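Local atomic coordinates of extracellular protein containing a SCP domain (PDB entry 4IFA), a protein that is of unknown function but is an extracellular protein of Bacillus anthracis that joins a CAP-associated N-terminal region to an SCP (cysteine-rich secretory protein) domain. Residues A[48-53]-A[112-117]; A[52-57]-A[63-68]; A[92-95]-A[100-103]. All coordinates share one frame; numbering follows the deposited sequence.

Contact 1 of 3, residues A[48-53]-A[112-117]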
loop_
_atom_site.group_PDB
_atom_site.type_symbol
_atom_site.label_atom_id
_atom_site.label_comp_id
_atom_site.label_asym_id
_atom_site.label_seq_id
_atom_site.Cartn_x
_atom_site.Cartn_y
_atom_site.Cartn_z
ATOM N N SER A 48 -24.185 9.041 4.117
ATOM C CA SER A 48 -22.868 8.825 4.722
ATOM C C SER A 48 -21.748 9.465 3.911
ATOM O O SER A 48 -21.741 9.410 2.678
ATOM C CB SER A 48 -22.592 7.333 4.922
ATOM O OG SER A 48 -22.529 6.640 3.697
ATOM N N ASP A 49 -20.795 10.066 4.619
ATOM C CA ASP A 49 -19.639 10.701 3.997
ATOM C C ASP A 49 -18.740 9.617 3.415
ATOM O O ASP A 49 -18.683 8.487 3.919
ATOM C CB ASP A 49 -18.821 11.500 5.021
ATOM C CG ASP A 49 -19.465 12.807 5.410
ATOM O OD1 ASP A 49 -20.592 13.116 4.964
ATOM O OD2 ASP A 49 -18.821 13.532 6.187
ATOM N N THR A 50 -18.060 9.985 2.345
ATOM C CA THR A 50 -17.104 9.107 1.700
ATOM C C THR A 50 -15.726 9.334 2.313
ATOM O O THR A 50 -15.499 10.316 3.033
ATOM C CB THR A 50 -16.971 9.441 0.223
ATOM O OG1 THR A 50 -16.567 10.806 0.127
ATOM C CG2 THR A 50 -18.323 9.252 -0.534
ATOM N N VAL A 51 -14.805 8.431 2.029
ATOM C CA VAL A 51 -13.400 8.580 2.441
ATOM C C VAL A 51 -12.873 9.926 1.931
ATOM O O VAL A 51 -12.265 10.682 2.691
ATOM C CB VAL A 51 -12.542 7.439 1.879
ATOM C CG1 VAL A 51 -11.069 7.746 2.034
ATOM C CG2 VAL A 51 -12.932 6.143 2.525
ATOM N N LEU A 52 -13.094 10.252 0.664
ATOM C CA LEU A 52 -12.616 11.542 0.120
ATOM C C LEU A 52 -13.167 12.737 0.895
ATOM O O LEU A 52 -12.428 13.723 1.133
ATOM C CB LEU A 52 -12.911 11.679 -1.373
ATOM C CG LEU A 52 -12.508 13.003 -2.000
ATOM C CD1 LEU A 52 -11.020 13.310 -1.801
ATOM C CD2 LEU A 52 -12.852 12.910 -3.499
ATOM N N ASN A 53 -14.446 12.674 1.290
ATOM C CA ASN A 53 -15.085 13.747 2.084
ATOM C C ASN A 53 -14.347 14.011 3.394
ATOM O O ASN A 53 -14.452 15.109 3.949
ATOM C CB ASN A 53 -16.554 13.410 2.482
ATOM C CG ASN A 53 -17.565 13.402 1.331
ATOM O OD1 ASN A 53 -18.631 12.754 1.472
ATOM N ND2 ASN A 53 -17.299 14.129 0.239
ATOM N N LYS A 112 -16.756 3.208 -1.150
ATOM C CA LYS A 112 -17.144 4.162 -2.176
ATOM C C LYS A 112 -15.980 5.074 -2.556
ATOM O O LYS A 112 -15.337 5.715 -1.704
ATOM C CB LYS A 112 -18.318 5.019 -1.689
ATOM C CG LYS A 112 -19.568 4.235 -1.265
ATOM C CD LYS A 112 -20.011 3.199 -2.292
ATOM C CE LYS A 112 -21.373 2.572 -1.923
ATOM N NZ LYS A 112 -21.849 1.670 -2.988
ATOM N N VAL A 113 -15.704 5.131 -3.858
ATOM C CA VAL A 113 -14.670 5.999 -4.407
ATOM C C VAL A 113 -15.180 6.736 -5.665
ATOM O O VAL A 113 -14.496 6.765 -6.707
ATOM C CB VAL A 113 -13.389 5.201 -4.689
ATOM C CG1 VAL A 113 -12.707 4.777 -3.349
ATOM C CG2 VAL A 113 -13.641 3.974 -5.576
ATOM N N PRO A 114 -16.390 7.317 -5.594
ATOM C CA PRO A 114 -16.919 8.003 -6.781
ATOM C C PRO A 114 -15.923 9.036 -7.302
ATOM O O PRO A 114 -15.270 9.703 -6.513
ATOM C CB PRO A 114 -18.221 8.623 -6.289
ATOM C CG PRO A 114 -18.022 8.863 -4.854
ATOM C CD PRO A 114 -17.205 7.641 -4.390
ATOM N N PRO A 115 -15.841 9.214 -8.635
ATOM C CA PRO A 115 -16.692 8.613 -9.688
ATOM C C PRO A 115 -16.310 7.244 -10.178
ATOM O O PRO A 115 -16.874 6.784 -11.164
ATOM C CB PRO A 115 -16.580 9.637 -10.816
ATOM C CG PRO A 115 -15.119 10.093 -10.664
ATOM C CD PRO A 115 -14.856 10.162 -9.212
ATOM N N TYR A 116 -15.425 6.567 -9.440
ATOM C CA TYR A 116 -14.950 5.255 -9.794
ATOM C C TYR A 116 -15.574 4.191 -8.893
ATOM O O TYR A 116 -16.398 4.510 -8.023
ATOM C CB TYR A 116 -13.416 5.190 -9.673
ATOM C CG TYR A 116 -12.693 6.374 -10.254
ATOM C CD1 TYR A 116 -12.705 6.620 -11.616
ATOM C CD2 TYR A 116 -12.063 7.303 -9.425
ATOM C CE1 TYR A 116 -12.061 7.756 -12.155
ATOM C CE2 TYR A 116 -11.434 8.427 -9.964
ATOM C CZ TYR A 116 -11.439 8.624 -11.333
ATOM O OH TYR A 116 -10.825 9.737 -11.923
ATOM N N TYR A 117 -15.176 2.928 -9.126
ATOM C CA TYR A 117 -15.451 1.828 -8.191
ATOM C C TYR A 117 -14.239 0.911 -8.192
ATOM O O TYR A 117 -13.582 0.796 -9.220
ATOM C CB TYR A 117 -16.734 1.062 -8.466
ATOM C CG TYR A 117 -16.789 0.351 -9.787
ATOM C CD1 TYR A 117 -16.556 -0.992 -9.880
ATOM C CD2 TYR A 117 -17.197 1.015 -10.921
ATOM C CE1 TYR A 117 -16.662 -1.646 -11.081
ATOM C CE2 TYR A 117 -17.296 0.368 -12.131
ATOM C CZ TYR A 117 -17.032 -0.957 -12.203
ATOM O OH TYR A 117 -17.125 -1.639 -13.425
HETATM O O HOH W 1 -16.058 6.114 0.942
HETATM O O HOH W 2 -13.939 8.178 -1.460
#
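T50 meets K112 and P114 through a single methyl group. Its CG2 lies 4.3 Å from CD of the P114 ring. The same methyl is 4.4 Å from CB of K112, the first carbon of the lysine chain. The rest of the K112 chain leads away from the 48-53 segment, so only its base takes part. Both approaches are loose van der Waals contacts at the protein surface.

The polar link between the segments runs through water. The carbonyl O of K112 receives a hydrogen bond from each of two waters. One of them accepts from V51 N at 2.8 Å. The other accepts from L52 N at 3.1 Å. These amides belong to the first turn of helix 51-54, where backbone N-H groups have no carbonyl of an earlier turn to bind. The two waters therefore tie a loop carbonyl to the open N-terminal end of the helix.

T50 itself is fixed by a reciprocal pair of bonds. N53 N donates to T50 OG1 over 3.1 Å. In return T50 N donates to N53 OD1 over 3.0 Å, nearly straight at 172°. T50 N sits above the plane of the N53 side-chain carbonyl, 47° out of it. With chi1 at 58°, OG1 turns back to the helix and CG2 is left to face the loop.

Further out, on the loop side, Y116 N bonds to V113 O and closes a tight turn that contains the cis peptide before P115. V51 and V113 both pack on V106 and Y182 of the large antiparallel sheet. The arrangement is a capping box, with T50 as N-cap of helix 51-54, bridged by water to the loop between strand 100-106 and helix 122-128.

Contact 2 of 3, residues A[52-57]-A[63-68]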
loop_
_atom_site.group_PDB
_atom_site.type_symbol
_atom_site.label_atom_id
_atom_site.label_comp_id
_atom_site.label_asym_id
_atom_site.label_seq_id
_atom_site.Cartn_x
_atom_site.Cartn_y
_atom_site.Cartn_z
ATOM N N LEU A 52 -13.094 10.252 0.664
ATOM C CA LEU A 52 -12.616 11.542 0.120
ATOM C C LEU A 52 -13.167 12.737 0.895
ATOM O O LEU A 52 -12.428 13.723 1.133
ATOM C CB LEU A 52 -12.911 11.679 -1.373
ATOM C CG LEU A 52 -12.508 13.003 -2.000
ATOM C CD1 LEU A 52 -11.020 13.310 -1.801
ATOM C CD2 LEU A 52 -12.852 12.910 -3.499
ATOM N N ASN A 53 -14.446 12.674 1.290
ATOM C CA ASN A 53 -15.085 13.747 2.084
ATOM C C ASN A 53 -14.347 14.011 3.394
ATOM O O ASN A 53 -14.452 15.109 3.949
ATOM C CB ASN A 53 -16.554 13.410 2.482
ATOM C CG ASN A 53 -17.565 13.402 1.331
ATOM O OD1 ASN A 53 -18.631 12.754 1.472
ATOM N ND2 ASN A 53 -17.299 14.129 0.239
HETATM N N MSE A 54 -13.633 13.008 3.913
HETATM C CA MSE A 54 -12.900 13.180 5.174
HETATM C C MSE A 54 -11.588 13.968 5.005
HETATM O O MSE A 54 -11.073 14.567 5.974
HETATM C CB MSE A 54 -12.606 11.826 5.806
HETATM C CG MSE A 54 -13.807 10.882 5.853
HETATM SE SE MSE A 54 -15.284 11.619 6.868
HETATM C CE MSE A 54 -14.315 11.548 8.277
ATOM N N ILE A 55 -11.044 13.978 3.794
ATOM C CA ILE A 55 -9.773 14.633 3.527
ATOM C C ILE A 55 -9.937 16.128 3.744
ATOM O O ILE A 55 -10.838 16.773 3.161
ATOM C CB ILE A 55 -9.234 14.357 2.091
ATOM C CG1 ILE A 55 -9.092 12.864 1.783
ATOM C CG2 ILE A 55 -7.881 15.060 1.892
ATOM C CD1 ILE A 55 -8.022 12.153 2.574
ATOM N N GLY A 56 -9.080 16.679 4.608
ATOM C CA GLY A 56 -9.110 18.098 4.972
ATOM C C GLY A 56 -9.902 18.372 6.236
ATOM O O GLY A 56 -9.840 19.484 6.785
ATOM N N GLY A 57 -10.700 17.396 6.666
ATOM C CA GLY A 57 -11.502 17.509 7.870
ATOM C C GLY A 57 -10.661 17.163 9.091
ATOM O O GLY A 57 -9.496 16.721 8.972
ATOM N N LEU A 63 -13.181 10.374 13.710
ATOM C CA LEU A 63 -13.577 9.495 14.824
ATOM C C LEU A 63 -15.113 9.342 14.902
ATOM O O LEU A 63 -15.627 8.253 15.120
ATOM C CB LEU A 63 -12.998 10.028 16.136
ATOM C CG LEU A 63 -13.062 9.136 17.359
ATOM C CD1 LEU A 63 -12.312 7.859 17.079
ATOM C CD2 LEU A 63 -12.455 9.872 18.509
ATOM N N ALA A 64 -15.847 10.451 14.751
ATOM C CA ALA A 64 -17.313 10.428 14.771
ATOM C C ALA A 64 -17.970 9.606 13.676
ATOM O O ALA A 64 -18.956 8.911 13.931
ATOM C CB ALA A 64 -17.851 11.868 14.677
ATOM N N LYS A 65 -17.429 9.713 12.461
ATOM C CA LYS A 65 -18.002 9.095 11.265
ATOM C C LYS A 65 -17.537 7.647 11.058
ATOM O O LYS A 65 -18.323 6.810 10.602
ATOM C CB LYS A 65 -17.644 9.938 10.025
ATOM C CG LYS A 65 -18.092 11.414 9.999
ATOM C CD LYS A 65 -19.520 11.587 9.678
ATOM C CE LYS A 65 -20.001 13.046 9.862
ATOM N NZ LYS A 65 -19.375 14.060 8.959
ATOM N N TRP A 66 -16.263 7.366 11.355
ATOM C CA TRP A 66 -15.662 6.020 11.170
ATOM C C TRP A 66 -15.464 5.161 12.417
ATOM O O TRP A 66 -15.202 3.955 12.308
ATOM C CB TRP A 66 -14.308 6.132 10.411
ATOM C CG TRP A 66 -14.342 5.570 9.025
ATOM C CD1 TRP A 66 -13.951 4.322 8.649
ATOM C CD2 TRP A 66 -14.827 6.221 7.837
ATOM N NE1 TRP A 66 -14.163 4.155 7.333
ATOM C CE2 TRP A 66 -14.682 5.297 6.784
ATOM C CE3 TRP A 66 -15.335 7.493 7.550
ATOM C CZ2 TRP A 66 -15.071 5.580 5.469
ATOM C CZ3 TRP A 66 -15.703 7.778 6.238
ATOM C CH2 TRP A 66 -15.552 6.837 5.223
ATOM N N GLY A 67 -15.570 5.751 13.608
ATOM C CA GLY A 67 -15.304 5.046 14.867
ATOM C C GLY A 67 -13.805 4.964 15.159
ATOM O O GLY A 67 -12.989 5.540 14.431
ATOM N N GLU A 68 -13.431 4.255 16.214
ATOM C CA GLU A 68 -12.036 4.110 16.582
ATOM C C GLU A 68 -11.364 3.179 15.579
ATOM O O GLU A 68 -11.943 2.154 15.197
ATOM C CB GLU A 68 -11.868 3.533 18.000
ATOM C CG GLU A 68 -12.182 4.478 19.166
ATOM C CD GLU A 68 -11.119 5.566 19.420
ATOM O OE1 GLU A 68 -10.015 5.536 18.826
ATOM O OE2 GLU A 68 -11.397 6.470 20.260
#
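M54, a selenomethionine, holds CG anti to its carbonyl carbon (chi1 -47°). Its chain then bends at chi2 and chi3, which curls the tip toward helix 59-66. K65 places CG beside its own backbone N, and the base of its chain meets that tip. M54 CE lies 4.1 Å from K65 CB. W66 has an unusual chi1 of -111°, which brings the CZ3/CE3 side of the six-membered ring up to M54. The closest atoms are M54 CG and W66 CZ3, 3.7 Å apart. M54 SE is 3.9 Å from W66 CZ3 and 5.1 Å from the ring centroid. It lies 72° off the ring normal, an oblique Met-aromatic contact.

These three residues join two short consecutive helices, 51-54 and 59-66, in the CAP-associated N-terminal region. Between them M54 to G57 form a type II beta turn, closed by G57 N to M54 O at 2.9 Å. G56 takes the positive phi of this turn. Helix 59-66 ends at G67, which also has positive phi.

Beyond CB and CG the K65 chain turns away from M54, and NZ reaches D49 in a salt bridge. W66 stacks edge-to-face with Y84. M54 touches F94 and W66 touches V92, both on strand 92-97.

Contact 3 of 3, residues A[92-95]-A[100-103]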
loop_
_atom_site.group_PDB
_atom_site.type_symbol
_atom_site.label_atom_id
_atom_site.label_comp_id
_atom_site.label_asym_id
_atom_site.label_seq_id
_atom_site.Cartn_x
_atom_site.Cartn_y
_atom_site.Cartn_z
ATOM N N VAL A 92 -9.809 0.585 4.752
ATOM C CA VAL A 92 -9.315 1.913 4.505
ATOM C C VAL A 92 -8.364 2.286 5.643
ATOM O O VAL A 92 -8.495 1.790 6.782
ATOM C CB VAL A 92 -10.444 2.958 4.379
ATOM C CG1 VAL A 92 -11.304 3.017 5.593
ATOM C CG2 VAL A 92 -9.888 4.359 4.051
ATOM N N GLN A 93 -7.368 3.090 5.299
ATOM C CA GLN A 93 -6.466 3.668 6.309
ATOM C C GLN A 93 -6.330 5.141 5.996
ATOM O O GLN A 93 -6.202 5.562 4.841
ATOM C CB GLN A 93 -5.111 2.939 6.317
ATOM C CG GLN A 93 -4.389 2.905 4.987
ATOM C CD GLN A 93 -3.114 2.052 5.013
ATOM O OE1 GLN A 93 -3.180 0.880 5.380
ATOM N NE2 GLN A 93 -1.976 2.612 4.587
ATOM N N PHE A 94 -6.456 5.957 7.040
ATOM C CA PHE A 94 -6.405 7.436 6.961
ATOM C C PHE A 94 -5.131 7.935 7.605
ATOM O O PHE A 94 -4.704 7.406 8.629
ATOM C CB PHE A 94 -7.583 8.080 7.707
ATOM C CG PHE A 94 -8.952 7.759 7.162
ATOM C CD1 PHE A 94 -9.568 8.618 6.257
ATOM C CD2 PHE A 94 -9.636 6.617 7.552
ATOM C CE1 PHE A 94 -10.846 8.370 5.770
ATOM C CE2 PHE A 94 -10.928 6.354 7.066
ATOM C CZ PHE A 94 -11.529 7.230 6.173
ATOM N N GLY A 95 -4.527 8.949 7.026
ATOM C CA GLY A 95 -3.340 9.579 7.614
ATOM C C GLY A 95 -3.733 10.885 8.273
ATOM O O GLY A 95 -4.330 11.781 7.615
ATOM N N LYS A 100 -5.579 16.684 11.652
ATOM C CA LYS A 100 -6.218 16.893 10.342
ATOM C C LYS A 100 -5.980 15.668 9.464
ATOM O O LYS A 100 -4.902 15.051 9.534
ATOM C CB LYS A 100 -5.659 18.131 9.634
ATOM C CG LYS A 100 -5.879 19.461 10.359
ATOM C CD LYS A 100 -7.358 19.778 10.627
ATOM C CE LYS A 100 -8.175 20.025 9.352
ATOM N NZ LYS A 100 -9.597 20.437 9.608
ATOM N N VAL A 101 -6.977 15.315 8.646
ATOM C CA VAL A 101 -6.880 14.182 7.725
ATOM C C VAL A 101 -6.199 14.673 6.443
ATOM O O VAL A 101 -6.726 15.561 5.772
ATOM C CB VAL A 101 -8.231 13.536 7.434
ATOM C CG1 VAL A 101 -8.044 12.401 6.445
ATOM C CG2 VAL A 101 -8.892 13.006 8.712
ATOM N N VAL A 102 -5.011 14.160 6.151
ATOM C CA VAL A 102 -4.186 14.609 5.034
ATOM C C VAL A 102 -4.040 13.607 3.885
ATOM O O VAL A 102 -3.639 13.985 2.792
ATOM C CB VAL A 102 -2.774 15.062 5.520
ATOM C CG1 VAL A 102 -2.914 16.209 6.565
ATOM C CG2 VAL A 102 -1.899 13.935 6.054
ATOM N N THR A 103 -4.388 12.355 4.133
ATOM C CA THR A 103 -4.263 11.292 3.134
ATOM C C THR A 103 -5.127 10.130 3.512
ATOM O O THR A 103 -5.580 10.036 4.649
ATOM C CB THR A 103 -2.760 10.888 3.003
ATOM O OG1 THR A 103 -2.537 9.996 1.884
ATOM C CG2 THR A 103 -2.232 10.213 4.240
#
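F94 and V101 meet obliquely, with F94 CD1 4.1 Å from V101 CG1. One face of the F94 ring carries CG2 of V92, two residues earlier in the same strand. That methyl stands 3.7 Å above the plane, displaced toward the rim. W66 adds a T-shaped stack with the ring. With its chi1 near 178°, V101 sets CG1 beside its own carbonyl carbon, where it faces both F94 and the carbonyl O of G95.

Between residues 92-95 and 100-103 two backbone bonds form, both at G95. G95 N donates to T103 O over 2.8 Å, nearly straight. The carbonyl O of G95 accepts from V102 N over 2.9 Å. V102 and T103 thus both face the single residue G95, which makes a classic beta bulge. The backbone of V102 is pulled from the extended form, with psi at -15°, and the short strand axes stand at 115° rather than near antiparallel. Q93 bonds to Y105 further along the hairpin.

T103 CG2 lies 3.6 Å from G95 CA, on the side of the sheet where a side chain at this position would project. V102 CG2 lies 3.6 Å from the carbonyl O of G95. A CA-H...O contact from V101 CA also reaches this oxygen. The hydroxyl of T103 is bound to the carbonyl O of Y182.

The contact lies within a beta hairpin of the seven-stranded antiparallel sheet. Strand 80-84 flanks it beyond strand 92-97, and strand 176-183 beyond strand 100-106. V92 and F94 both touch V51 of helix 51-54, while F94 and V101 both touch L62 of helix 59-66. The backbone of V101 also bonds to G56 and G57, so the turn between these two helices is fastened to the bulged strand.

Overall arrangement
Contact 3 is the buried one, contact 2 is partly buried and contact 1 lies at the surface. Contacts 1 and 2 share L52 and N53 and brace the two ends of helix 51-54. Their chemistry follows their place. Two waters and one threonine methyl join the segments in contact 1. Selenium and apolar groups do so in contact 2, and direct backbone bonds are the main link in contact 3. Contacts 1 and 2 also touch each other, since W66 CH2 packs against the backbone of 49-51. V51 continues from contact 1 into contact 3. Contacts 2 and 3 are the nearest pair, with centres about 8 Å apart.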